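Local coordinates for sensor protein (Pseudomonas syringae pv. tomato, PDB 2R8R) that is the N-terminal region of the sensor KdpD, a membrane-bound two-component protein that probably autophosphorylates on histidine at the expense of ATP, at residues G5-F10 / E112-G117; K19-L24 / A48-L53; V88-L93 / V120-N125. All blocks are in the same frame, centred on the assembly; numbering follows the deposited sequence.

From the N terminus, the chain runs through the first strand, 7-12, and a P-loop-like turn into helix 19-32. Contact 2 (19-24 with 48-53) closes the first and shortest loop, setting helix 48-54 against helix 19-32. Contact 3 (88-93 with 120-125) closes later, in series with contact 2, and pairs two neighbouring strands of the parallel sheet through a beta-alpha-beta unit. Contact 1 (5-10 with 112-117) spans the longest loop and joins the C-terminal end of helix 106-115 to the lead-in of strand 7-12; it encloses contact 2 and crosses contact 3, whose strands flank that helix in the chain. Thr-20 and Asp-91 join contacts 2 and 3 by a probable hydrogen bond.

Contact 1: G5-F10 / E112-G117; sequences GRLKVF and ELLAAG
Gly-5 and Leu-114 meet at the point where the chain enters strand 7-12 and helix 106-115 ends. The amide N of Gly-5 donates to the carbonyl O of Leu-114 at 3.2 Å; the bond is bent, 136° at the hydrogen, but it reaches a lone pair in the carbonyl plane. That same oxygen also accepts from Gly-117 N at 3.1 Å, so a carbonyl at the end of the helix is gripped by two donors, one from its own turn and one from the segment leading into strand 7-12. The side chain of Leu-114 supplies the apolar half of the contact. Its CD2 lies against the backbone, 3.5 Å from Gly-5 C and 3.7 Å from Arg-6 C, while CD1 approaches Leu-7 CB at 4.0 Å. Turning CG away from its own carbonyl carbon (chi1 -69°) sends the two methyls toward the strand. Gly-5, which has no side chain, lets the backbones come close, its CA lying 4.1 Å from Leu-114 CA.

The helix closes in a Schellman motif, with Gly-117 at positive phi (86°), a conformation in which a CB would be jammed against the preceding carbonyl oxygen. In the three-layer alpha/beta fold of P-loop NTPases, to whose clan this domain belongs, the contact thus joins the C-terminal end of a flanking helix to the start of the first strand of the parallel sheet.

Farther out, the strand is held by its neighbours in the sheet. Arg-6 N donates to Asp-119 OD1, and the backbone of Leu-7 bonds to Asp-158 while that of Lys-8 bonds to Val-120 and Thr-122. On the helix, Leu-113 packs on Leu-77 of helix 77-83 and on Ile-118.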
ATOM      1  N   GLY A   5       4.428  16.337   9.394  1.00 19.99           N
ATOM      2  CA  GLY A   5       3.572  15.307   8.793  1.00 18.10           C
ATOM      3  C   GLY A   5       3.796  13.990   9.517  1.00 17.13           C
ATOM      4  O   GLY A   5       4.929  13.626   9.853  1.00 16.16           O
ATOM      5  N   ARG A   6       2.701  13.305   9.797  1.00 16.30           N
ATOM      6  CA  ARG A   6       2.719  11.979  10.423  1.00 15.57           C
ATOM      7  C   ARG A   6       2.298  10.881   9.471  1.00 14.65           C
ATOM      8  O   ARG A   6       1.227  10.962   8.853  1.00 13.11           O
ATOM      9  CB  ARG A   6       1.789  11.980  11.626  1.00 15.78           C
ATOM     10  CG  ARG A   6       2.325  12.866  12.738  1.00 18.45           C
ATOM     11  CD  ARG A   6       1.312  13.050  13.829  1.00 22.83           C
ATOM     12  NE  ARG A   6       1.908  13.780  14.956  1.00 25.61           N
ATOM     13  CZ  ARG A   6       1.254  14.051  16.089  1.00 27.51           C
ATOM     14  NH1 ARG A   6      -0.011  13.632  16.262  1.00 27.18           N
ATOM     15  NH2 ARG A   6       1.887  14.704  17.060  1.00 26.03           N
ATOM     16  N   LEU A   7       3.144   9.847   9.398  1.00 14.30           N
ATOM     17  CA  LEU A   7       2.887   8.645   8.611  1.00 14.08           C
ATOM     18  C   LEU A   7       2.270   7.542   9.457  1.00 13.81           C
ATOM     19  O   LEU A   7       2.836   7.159  10.484  1.00 13.68           O
ATOM     20  CB  LEU A   7       4.207   8.099   8.040  1.00 14.40           C
ATOM     21  CG  LEU A   7       4.165   6.969   6.991  1.00 13.99           C
ATOM     22  CD1 LEU A   7       3.300   7.299   5.709  1.00  7.61           C
ATOM     23  CD2 LEU A   7       5.627   6.584   6.650  1.00 13.58           C
ATOM     24  N   LYS A   8       1.143   7.007   8.976  1.00 13.88           N
ATOM     25  CA  LYS A   8       0.543   5.773   9.466  1.00 14.21           C
ATOM     26  C   LYS A   8       0.579   4.694   8.368  1.00 13.60           C
ATOM     27  O   LYS A   8       0.058   4.889   7.271  1.00 13.88           O
ATOM     28  CB  LYS A   8      -0.887   6.027   9.952  1.00 14.55           C
ATOM     29  CG  LYS A   8      -1.540   4.823  10.613  1.00 14.98           C
ATOM     30  CD  LYS A   8      -2.947   5.122  11.088  1.00 17.08           C
ATOM     31  CE  LYS A   8      -3.518   3.898  11.884  1.00 19.31           C
ATOM     32  NZ  LYS A   8      -4.995   3.988  12.340  1.00 18.85           N
ATOM     33  N   VAL A   9       1.214   3.562   8.679  1.00 13.30           N
ATOM     34  CA  VAL A   9       1.340   2.440   7.762  1.00 12.08           C
ATOM     35  C   VAL A   9       0.386   1.352   8.195  1.00 12.57           C
ATOM     36  O   VAL A   9       0.442   0.913   9.341  1.00 13.32           O
ATOM     37  CB  VAL A   9       2.775   1.854   7.769  1.00 12.43           C
ATOM     38  CG1 VAL A   9       2.950   0.637   6.737  1.00  7.17           C
ATOM     39  CG2 VAL A   9       3.804   2.974   7.558  1.00  9.95           C
ATOM     40  N   PHE A  10      -0.494   0.940   7.280  1.00 12.28           N
ATOM     41  CA  PHE A  10      -1.310  -0.275   7.442  1.00 12.18           C
ATOM     42  C   PHE A  10      -0.527  -1.418   6.830  1.00 11.87           C
ATOM     43  O   PHE A  10      -0.401  -1.496   5.618  1.00 11.97           O
ATOM     44  CB  PHE A  10      -2.659  -0.107   6.784  1.00 12.46           C
ATOM     45  CG  PHE A  10      -3.503   0.986   7.408  1.00 13.32           C
ATOM     46  CD1 PHE A  10      -4.518   0.673   8.345  1.00 12.53           C
ATOM     47  CD2 PHE A  10      -3.290   2.335   7.082  1.00 14.09           C
ATOM     48  CE1 PHE A  10      -5.304   1.706   8.916  1.00 12.03           C
ATOM     49  CE2 PHE A  10      -4.078   3.367   7.658  1.00 12.52           C
ATOM     50  CZ  PHE A  10      -5.090   3.050   8.550  1.00 12.81           C
ATOM     51  N   GLU A 112       8.185  13.711   0.964  1.00 14.59           N
ATOM     52  CA  GLU A 112       7.993  15.106   0.542  1.00 14.69           C
ATOM     53  C   GLU A 112       6.697  15.730   1.042  1.00 14.22           C
ATOM     54  O   GLU A 112       6.675  16.887   1.433  1.00 14.25           O
ATOM     55  CB  GLU A 112       8.039  15.269  -0.993  1.00 14.26           C
ATOM     56  CG  GLU A 112       8.262  16.706  -1.397  1.00 13.81           C
ATOM     57  CD  GLU A 112       8.416  16.950  -2.873  1.00 15.99           C
ATOM     58  OE1 GLU A 112       8.030  16.088  -3.687  1.00 18.87           O
ATOM     59  OE2 GLU A 112       8.928  18.055  -3.221  1.00 17.26           O
ATOM     60  N   LEU A 113       5.615  14.963   0.995  1.00 13.92           N
ATOM     61  CA  LEU A 113       4.325  15.393   1.560  1.00 12.66           C
ATOM     62  C   LEU A 113       4.489  15.610   3.044  1.00 12.17           C
ATOM     63  O   LEU A 113       4.019  16.578   3.566  1.00 11.62           O
ATOM     64  CB  LEU A 113       3.238  14.325   1.334  1.00 12.30           C
ATOM     65  CG  LEU A 113       2.839  14.051  -0.123  1.00 11.96           C
ATOM     66  CD1 LEU A 113       2.097  12.740  -0.199  1.00  9.95           C
ATOM     67  CD2 LEU A 113       2.024  15.258  -0.654  1.00 11.96           C
ATOM     68  N   LEU A 114       5.150  14.672   3.713  1.00 12.46           N
ATOM     69  CA  LEU A 114       5.354  14.720   5.154  1.00 12.99           C
ATOM     70  C   LEU A 114       6.210  15.924   5.591  1.00 13.59           C
ATOM     71  O   LEU A 114       5.923  16.536   6.619  1.00 13.31           O
ATOM     72  CB  LEU A 114       5.990  13.413   5.627  1.00 13.51           C
ATOM     73  CG  LEU A 114       5.174  12.111   5.599  1.00 11.97           C
ATOM     74  CD1 LEU A 114       6.138  10.904   5.922  1.00  9.78           C
ATOM     75  CD2 LEU A 114       4.073  12.203   6.568  1.00 10.05           C
ATOM     76  N   ALA A 115       7.226  16.275   4.784  1.00 14.06           N
ATOM     77  CA  ALA A 115       8.066  17.464   5.035  1.00 13.88           C
ATOM     78  C   ALA A 115       7.281  18.763   4.848  1.00 14.09           C
ATOM     79  O   ALA A 115       7.613  19.766   5.461  1.00 15.03           O
ATOM     80  CB  ALA A 115       9.338  17.463   4.153  1.00 13.03           C
ATOM     81  N   ALA A 116       6.235  18.723   4.026  1.00 14.01           N
ATOM     82  CA  ALA A 116       5.312  19.851   3.824  1.00 13.62           C
ATOM     83  C   ALA A 116       4.237  19.927   4.901  1.00 13.51           C
ATOM     84  O   ALA A 116       3.388  20.803   4.849  1.00 14.82           O
ATOM     85  CB  ALA A 116       4.655  19.791   2.423  1.00 12.14           C
ATOM     86  N   GLY A 117       4.280  19.033   5.882  1.00 13.66           N
ATOM     87  CA  GLY A 117       3.354  19.038   6.996  1.00 13.38           C
ATOM     88  C   GLY A 117       2.057  18.290   6.725  1.00 13.00           C
ATOM     89  O   GLY A 117       1.107  18.401   7.476  1.00 13.19           O
TER

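Contact 2: K19-L24 / A48-L53; sequences KTYAML and AETEAL. With SO4 (sulfate ion), chain C.
Helix segments 19-24 and 48-53 run in nearly the same direction, their axes 28° apart and 9.8 Å at closest approach. Tyr-21 touches three residues of the other helix. With CG swung opposite its backbone N, its ring reaches across to Leu-53, whose CD1 sits over one face in a CH-pi contact, 3.9 Å from the ring centroid. The methyl lies 28° off the ring normal. Thr-50 OG1 comes up in plane at the ring edge, 3.6 Å from Tyr-21 CD1. The carboxylate of Glu-49 approaches obliquely, its plane turned 33° from the ring; its OE2 also forms a salt bridge with Arg-47. Deeper in, Leu-24 CD1 meets Thr-50 CG2 at 3.6 Å, the two side chains crossing at about a right angle, and the CB atoms of Leu-24 and Leu-53 pack together. Thr-20 presents only its methyl to Thr-50; its hydroxyl is bonded to Asp-91.

At the start of the first helix a sulfate is held by the amides of Lys-19 and Thr-20, with Thr-20 N donating to sulfate O4 at 3.0 Å. Lys-19 NZ folds back onto sulfate O3, and Gly-16 N and Gly-18 N complete the ring of amides. This strand-loop-helix cradle is consistent with a Walker A P-loop, the sulfate lying where such loops hold a nucleotide phosphate.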
ATOM      1  N   LYS A  19      -6.015  -4.288   3.847  1.00 12.64           N
ATOM      2  CA  LYS A  19      -5.231  -3.064   4.145  1.00 11.97           C
ATOM      3  C   LYS A  19      -5.890  -1.790   3.637  1.00 12.65           C
ATOM      4  O   LYS A  19      -6.044  -0.811   4.389  1.00 12.04           O
ATOM      5  CB  LYS A  19      -3.852  -3.148   3.497  1.00 11.69           C
ATOM      6  CG  LYS A  19      -2.940  -4.254   3.973  1.00 11.09           C
ATOM      7  CD  LYS A  19      -1.555  -4.161   3.244  1.00 11.91           C
ATOM      8  CE  LYS A  19      -1.582  -4.412   1.705  1.00  9.81           C
ATOM      9  NZ  LYS A  19      -2.173  -5.785   1.401  1.00  9.56           N
ATOM     10  N   THR A  20      -6.263  -1.794   2.352  1.00 12.73           N
ATOM     11  CA  THR A  20      -6.863  -0.611   1.740  1.00 13.87           C
ATOM     12  C   THR A  20      -8.204  -0.243   2.347  1.00 13.78           C
ATOM     13  O   THR A  20      -8.439   0.911   2.669  1.00 13.99           O
ATOM     14  CB  THR A  20      -7.058  -0.791   0.255  1.00 13.73           C
ATOM     15  OG1 THR A  20      -5.778  -0.918  -0.328  1.00 15.49           O
ATOM     16  CG2 THR A  20      -7.724   0.414  -0.347  1.00 14.58           C
ATOM     17  N   TYR A  21      -9.061  -1.236   2.544  1.00 14.48           N
ATOM     18  CA  TYR A  21     -10.326  -1.019   3.218  1.00 14.27           C
ATOM     19  C   TYR A  21     -10.116  -0.390   4.619  1.00 13.91           C
ATOM     20  O   TYR A  21     -10.812   0.568   4.977  1.00 15.03           O
ATOM     21  CB  TYR A  21     -11.084  -2.346   3.326  1.00 16.18           C
ATOM     22  CG  TYR A  21     -12.498  -2.188   3.857  1.00 18.16           C
ATOM     23  CD1 TYR A  21     -13.533  -1.897   2.987  1.00 21.54           C
ATOM     24  CD2 TYR A  21     -12.804  -2.344   5.205  1.00 19.68           C
ATOM     25  CE1 TYR A  21     -14.821  -1.750   3.409  1.00 20.93           C
ATOM     26  CE2 TYR A  21     -14.128  -2.194   5.650  1.00 20.92           C
ATOM     27  CZ  TYR A  21     -15.121  -1.887   4.724  1.00 20.65           C
ATOM     28  OH  TYR A  21     -16.459  -1.723   5.057  1.00 23.07           O
ATOM     29  N   ALA A  22      -9.183  -0.938   5.399  1.00 12.14           N
ATOM     30  CA  ALA A  22      -8.847  -0.401   6.720  1.00 12.84           C
ATOM     31  C   ALA A  22      -8.386   1.061   6.644  1.00 13.02           C
ATOM     32  O   ALA A  22      -8.856   1.907   7.408  1.00 12.63           O
ATOM     33  CB  ALA A  22      -7.806  -1.265   7.439  1.00 11.01           C
HETATM   34  N   MSE A  23      -7.504   1.353   5.699  1.00 13.92           N
HETATM   35  CA  MSE A  23      -7.088   2.704   5.452  1.00 15.60           C
HETATM   36  C   MSE A  23      -8.259   3.661   5.108  1.00 15.28           C
HETATM   37  O   MSE A  23      -8.268   4.820   5.579  1.00 14.18           O
HETATM   38  CB  MSE A  23      -6.014   2.754   4.362  1.00 15.12           C
HETATM   39  CG  MSE A  23      -5.596   4.196   4.028  1.00 15.60           C
HETATM   40 SE   MSE A  23      -4.265   4.390   2.632  0.80 23.34          SE
HETATM   41  CE  MSE A  23      -5.283   3.650   1.118  1.00 14.40           C
ATOM     42  N   LEU A  24      -9.209   3.193   4.283  1.00 14.96           N
ATOM     43  CA  LEU A  24     -10.293   4.040   3.849  1.00 15.37           C
ATOM     44  C   LEU A  24     -11.296   4.293   4.969  1.00 16.04           C
ATOM     45  O   LEU A  24     -11.809   5.419   5.067  1.00 14.56           O
ATOM     46  CB  LEU A  24     -10.975   3.479   2.595  1.00 16.25           C
ATOM     47  CG  LEU A  24     -10.130   3.470   1.300  1.00 16.87           C
ATOM     48  CD1 LEU A  24     -11.000   2.959   0.157  1.00 18.77           C
ATOM     49  CD2 LEU A  24      -9.561   4.843   0.974  1.00 14.11           C
ATOM     50  N   ALA A  48     -16.307  -3.690  -4.719  1.00 28.98           N
ATOM     51  CA  ALA A  48     -17.359  -2.680  -4.705  1.00 28.86           C
ATOM     52  C   ALA A  48     -17.454  -1.939  -3.356  1.00 29.13           C
ATOM     53  O   ALA A  48     -17.877  -0.787  -3.321  1.00 29.67           O
ATOM     54  CB  ALA A  48     -18.713  -3.307  -5.078  1.00 28.42           C
ATOM     55  N   GLU A  49     -17.081  -2.594  -2.248  1.00 28.59           N
ATOM     56  CA  GLU A  49     -17.245  -1.982  -0.933  1.00 28.84           C
ATOM     57  C   GLU A  49     -16.154  -0.950  -0.713  1.00 27.94           C
ATOM     58  O   GLU A  49     -16.369   0.061  -0.052  1.00 28.03           O
ATOM     59  CB  GLU A  49     -17.272  -3.026   0.203  1.00 28.49           C
ATOM     60  CG  GLU A  49     -15.959  -3.795   0.444  1.00 30.13           C
ATOM     61  CD  GLU A  49     -16.008  -4.732   1.659  1.00 30.58           C
ATOM     62  OE1 GLU A  49     -17.030  -4.708   2.416  1.00 36.01           O
ATOM     63  OE2 GLU A  49     -15.021  -5.488   1.844  1.00 29.08           O
ATOM     64  N   THR A  50     -14.999  -1.217  -1.305  1.00 27.01           N
ATOM     65  CA  THR A  50     -13.836  -0.342  -1.226  1.00 26.44           C
ATOM     66  C   THR A  50     -14.008   0.811  -2.219  1.00 25.55           C
ATOM     67  O   THR A  50     -13.745   1.972  -1.906  1.00 25.62           O
ATOM     68  CB  THR A  50     -12.545  -1.192  -1.447  1.00 26.30           C
ATOM     69  OG1 THR A  50     -12.528  -2.247  -0.472  1.00 28.03           O
ATOM     70  CG2 THR A  50     -11.286  -0.383  -1.282  1.00 26.57           C
ATOM     71  N   GLU A  51     -14.510   0.501  -3.395  1.00 25.04           N
ATOM     72  CA  GLU A  51     -14.905   1.534  -4.331  1.00 25.53           C
ATOM     73  C   GLU A  51     -15.972   2.491  -3.717  1.00 24.87           C
ATOM     74  O   GLU A  51     -15.889   3.719  -3.886  1.00 23.66           O
ATOM     75  CB  GLU A  51     -15.335   0.878  -5.662  1.00 25.94           C
ATOM     76  CG  GLU A  51     -15.460   1.828  -6.865  1.00 29.92           C
ATOM     77  CD  GLU A  51     -14.266   2.815  -7.093  1.00 34.00           C
ATOM     78  OE1 GLU A  51     -13.175   2.400  -7.555  1.00 37.73           O
ATOM     79  OE2 GLU A  51     -14.435   4.034  -6.838  1.00 38.07           O
ATOM     80  N   ALA A  52     -16.927   1.953  -2.949  1.00 24.42           N
ATOM     81  CA  ALA A  52     -17.940   2.824  -2.286  1.00 24.22           C
ATOM     82  C   ALA A  52     -17.348   3.702  -1.164  1.00 23.69           C
ATOM     83  O   ALA A  52     -17.800   4.824  -0.956  1.00 23.56           O
ATOM     84  CB  ALA A  52     -19.136   2.014  -1.774  1.00 22.78           C
ATOM     85  N   LEU A  53     -16.350   3.211  -0.430  1.00 23.49           N
ATOM     86  CA  LEU A  53     -15.656   4.081   0.528  1.00 23.65           C
ATOM     87  C   LEU A  53     -14.853   5.191  -0.183  1.00 23.37           C
ATOM     88  O   LEU A  53     -14.874   6.353   0.212  1.00 24.02           O
ATOM     89  CB  LEU A  53     -14.754   3.268   1.461  1.00 23.70           C
ATOM     90  CG  LEU A  53     -15.495   2.447   2.523  1.00 23.65           C
ATOM     91  CD1 LEU A  53     -14.474   1.732   3.433  1.00 21.53           C
ATOM     92  CD2 LEU A  53     -16.459   3.344   3.316  1.00 19.78           C
TER
HETATM   93  S   SO4 C 226      -5.576  -5.486   0.551  1.00 19.03           S
HETATM   94  O1  SO4 C 226      -4.822  -5.929  -0.591  1.00 22.03           O
HETATM   95  O2  SO4 C 226      -6.907  -5.995   0.616  1.00 18.73           O
HETATM   96  O3  SO4 C 226      -4.700  -5.913   1.647  1.00 16.23           O
HETATM   97  O4  SO4 C 226      -5.815  -4.043   0.407  1.00 17.98           O

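Contact 3: V88-L93 / V120-N125; sequences VLVDEL and VYTTVN
Val-88 and Leu-89 pair with Val-120 and Tyr-121 as parallel neighbours, the strand segments 11° apart. Two backbone bonds set the register: Tyr-121 N to Val-88 O at 3.0 Å, and Val-90 N to Tyr-121 O at 2.9 Å. Beyond the paired strands, Leu-93 N donates to Thr-123 O in a nearly straight bond, although residues 91-93 have already left the strand.

Two threonine hydroxyls take over where the regular ladder ends. Thr-122 OG1, held opposite its backbone N (chi1 -164°), donates to Val-90 O at 2.6 Å, approaching almost in line with the carbonyl. Thr-123 OG1 lies between its own N and carbonyl carbon (chi1 65°), from where it serves both ways: it donates to the anti lone pair of Asp-91 OD1 at 2.6 Å and accepts from Glu-92 N at 3.0 Å. A single hydroxyl thereby ties a buried carboxylate to the turn that follows it. Asp-91 OD2 takes the amide of Glu-43, so both oxygens have protein partners that hold the carboxylate in place.

Apolar contacts lie on both faces. Leu-89 and Tyr-121 lie side by side on the face toward helix 19-32, with Leu-89 CD2 3.7 Å from Tyr-121 CB. On the opposite face, which carries Val-88, Val-90 and Val-120, Val-90 CG2 meets Val-120 CG1 and Val-90 packs on Ile-110 of helix 106-115. Past the strand end, Leu-93 CB rests 3.9 Å from Val-124 CB, and its CD2 touches Thr-122 CG2.

The two strands and helix 106-115 form a beta-alpha-beta crossover, and an acidic residue just after a hydrophobic strand, bonded to Thr-20, the threonine of the putative P-loop, is consistent with the Walker B position of P-loop NTPases.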
ATOM      1  N   VAL A  88      -3.222  12.834   3.274  1.00 16.71           N
ATOM      2  CA  VAL A  88      -3.231  12.186   1.942  1.00 15.56           C
ATOM      3  C   VAL A  88      -3.180  10.663   2.086  1.00 15.48           C
ATOM      4  O   VAL A  88      -2.389  10.115   2.862  1.00 15.30           O
ATOM      5  CB  VAL A  88      -2.118  12.715   0.983  1.00 15.51           C
ATOM      6  CG1 VAL A  88      -2.192  12.037  -0.384  1.00 13.40           C
ATOM      7  CG2 VAL A  88      -2.273  14.204   0.794  1.00 13.76           C
ATOM      8  N   LEU A  89      -4.078   9.998   1.358  1.00 14.74           N
ATOM      9  CA  LEU A  89      -4.110   8.543   1.294  1.00 14.73           C
ATOM     10  C   LEU A  89      -3.319   8.040   0.097  1.00 14.39           C
ATOM     11  O   LEU A  89      -3.556   8.461  -1.061  1.00 15.28           O
ATOM     12  CB  LEU A  89      -5.550   8.034   1.205  1.00 14.65           C
ATOM     13  CG  LEU A  89      -6.500   8.677   2.205  1.00 14.72           C
ATOM     14  CD1 LEU A  89      -7.857   7.991   2.049  1.00 13.75           C
ATOM     15  CD2 LEU A  89      -5.948   8.590   3.621  1.00 11.81           C
ATOM     16  N   VAL A  90      -2.361   7.170   0.395  1.00 13.94           N
ATOM     17  CA  VAL A  90      -1.367   6.678  -0.592  1.00 13.50           C
ATOM     18  C   VAL A  90      -1.169   5.155  -0.449  1.00 14.01           C
ATOM     19  O   VAL A  90      -0.459   4.699   0.453  1.00 13.56           O
ATOM     20  CB  VAL A  90      -0.007   7.387  -0.426  1.00 13.66           C
ATOM     21  CG1 VAL A  90       1.042   6.854  -1.476  1.00 12.26           C
ATOM     22  CG2 VAL A  90      -0.169   8.925  -0.505  1.00 12.40           C
ATOM     23  N   ASP A  91      -1.845   4.379  -1.307  1.00 14.22           N
ATOM     24  CA  ASP A  91      -1.627   2.935  -1.391  1.00 15.22           C
ATOM     25  C   ASP A  91      -0.216   2.613  -1.856  1.00 15.50           C
ATOM     26  O   ASP A  91       0.381   3.372  -2.606  1.00 15.84           O
ATOM     27  CB  ASP A  91      -2.669   2.260  -2.306  1.00 15.12           C
ATOM     28  CG  ASP A  91      -3.766   1.559  -1.514  1.00 19.23           C
ATOM     29  OD1 ASP A  91      -3.433   0.833  -0.540  1.00 21.44           O
ATOM     30  OD2 ASP A  91      -4.953   1.713  -1.874  1.00 21.55           O
ATOM     31  N   GLU A  92       0.331   1.514  -1.352  1.00 15.89           N
ATOM     32  CA  GLU A  92       1.539   0.913  -1.897  1.00 16.39           C
ATOM     33  C   GLU A  92       2.846   1.681  -1.695  1.00 15.82           C
ATOM     34  O   GLU A  92       3.417   2.235  -2.637  1.00 15.71           O
ATOM     35  CB  GLU A  92       1.306   0.497  -3.355  1.00 16.00           C
ATOM     36  CG  GLU A  92       0.244  -0.620  -3.371  1.00 17.96           C
ATOM     37  CD  GLU A  92      -0.176  -1.139  -4.746  1.00 20.09           C
ATOM     38  OE1 GLU A  92       0.496  -0.816  -5.778  1.00 26.34           O
ATOM     39  OE2 GLU A  92      -1.196  -1.894  -4.758  1.00 24.81           O
ATOM     40  N   LEU A  93       3.316   1.632  -0.448  1.00 14.77           N
ATOM     41  CA  LEU A  93       4.463   2.384   0.049  1.00 14.93           C
ATOM     42  C   LEU A  93       5.790   2.023  -0.670  1.00 15.52           C
ATOM     43  O   LEU A  93       6.680   2.886  -0.820  1.00 16.25           O
ATOM     44  CB  LEU A  93       4.587   2.103   1.564  1.00 14.16           C
ATOM     45  CG  LEU A  93       5.724   2.665   2.418  1.00 14.17           C
ATOM     46  CD1 LEU A  93       5.839   4.219   2.362  1.00 12.68           C
ATOM     47  CD2 LEU A  93       5.546   2.176   3.842  1.00 13.45           C
ATOM     48  N   VAL A 120       0.113  11.445   6.146  1.00 12.58           N
ATOM     49  CA  VAL A 120      -0.048  10.394   5.175  1.00 11.55           C
ATOM     50  C   VAL A 120      -0.468   9.063   5.792  1.00 11.95           C
ATOM     51  O   VAL A 120       0.102   8.615   6.794  1.00 11.12           O
ATOM     52  CB  VAL A 120       1.226  10.189   4.299  1.00 11.93           C
ATOM     53  CG1 VAL A 120       0.981   9.026   3.338  1.00  8.47           C
ATOM     54  CG2 VAL A 120       1.603  11.485   3.503  1.00  9.21           C
ATOM     55  N   TYR A 121      -1.483   8.439   5.187  1.00 11.86           N
ATOM     56  CA  TYR A 121      -1.832   7.019   5.459  1.00 11.67           C
ATOM     57  C   TYR A 121      -1.355   6.220   4.254  1.00 11.17           C
ATOM     58  O   TYR A 121      -1.488   6.666   3.118  1.00 10.56           O
ATOM     59  CB  TYR A 121      -3.352   6.810   5.600  1.00 11.52           C
ATOM     60  CG  TYR A 121      -4.024   7.303   6.884  1.00 12.10           C
ATOM     61  CD1 TYR A 121      -3.341   8.019   7.846  1.00 10.55           C
ATOM     62  CD2 TYR A 121      -5.396   7.057   7.102  1.00 12.79           C
ATOM     63  CE1 TYR A 121      -3.983   8.484   9.005  1.00 10.39           C
ATOM     64  CE2 TYR A 121      -6.034   7.503   8.257  1.00 12.95           C
ATOM     65  CZ  TYR A 121      -5.313   8.209   9.210  1.00 11.70           C
ATOM     66  OH  TYR A 121      -5.958   8.627  10.357  1.00 12.72           O
ATOM     67  N   THR A 122      -0.772   5.055   4.512  1.00 11.55           N
ATOM     68  CA  THR A 122      -0.239   4.208   3.441  1.00 11.83           C
ATOM     69  C   THR A 122      -0.419   2.738   3.773  1.00 12.16           C
ATOM     70  O   THR A 122      -0.686   2.379   4.905  1.00 12.97           O
ATOM     71  CB  THR A 122       1.283   4.551   3.112  1.00 12.22           C
ATOM     72  OG1 THR A 122       1.643   3.983   1.845  1.00 10.38           O
ATOM     73  CG2 THR A 122       2.255   4.045   4.194  1.00 10.36           C
ATOM     74  N   THR A 123      -0.299   1.897   2.758  1.00 13.09           N
ATOM     75  CA  THR A 123      -0.382   0.442   2.916  1.00 13.18           C
ATOM     76  C   THR A 123       0.890  -0.196   2.371  1.00 13.58           C
ATOM     77  O   THR A 123       1.505   0.320   1.435  1.00 14.87           O
ATOM     78  CB  THR A 123      -1.572  -0.099   2.162  1.00 12.61           C
ATOM     79  OG1 THR A 123      -1.353   0.135   0.775  1.00 12.17           O
ATOM     80  CG2 THR A 123      -2.867   0.620   2.608  1.00 11.69           C
ATOM     81  N   VAL A 124       1.302  -1.307   2.974  1.00 13.46           N
ATOM     82  CA  VAL A 124       2.384  -2.080   2.447  1.00 12.51           C
ATOM     83  C   VAL A 124       2.241  -3.537   2.885  1.00 13.36           C
ATOM     84  O   VAL A 124       1.816  -3.810   4.016  1.00 13.08           O
ATOM     85  CB  VAL A 124       3.733  -1.511   2.907  1.00 12.74           C
ATOM     86  CG1 VAL A 124       4.020  -1.847   4.415  1.00 10.21           C
ATOM     87  CG2 VAL A 124       4.875  -1.972   1.958  1.00 11.14           C
ATOM     88  N   ASN A 125       2.605  -4.456   1.982  1.00 13.74           N
ATOM     89  CA  ASN A 125       2.797  -5.881   2.325  1.00 14.39           C
ATOM     90  C   ASN A 125       4.198  -6.155   2.838  1.00 14.65           C
ATOM     91  O   ASN A 125       5.154  -5.556   2.380  1.00 15.18           O
ATOM     92  CB  ASN A 125       2.486  -6.782   1.143  1.00 13.82           C
ATOM     93  CG  ASN A 125       1.037  -6.849   0.857  1.00 14.13           C
ATOM     94  OD1 ASN A 125       0.593  -6.723  -0.298  1.00 18.42           O
ATOM     95  ND2 ASN A 125       0.266  -6.990   1.900  1.00  9.01           N
TER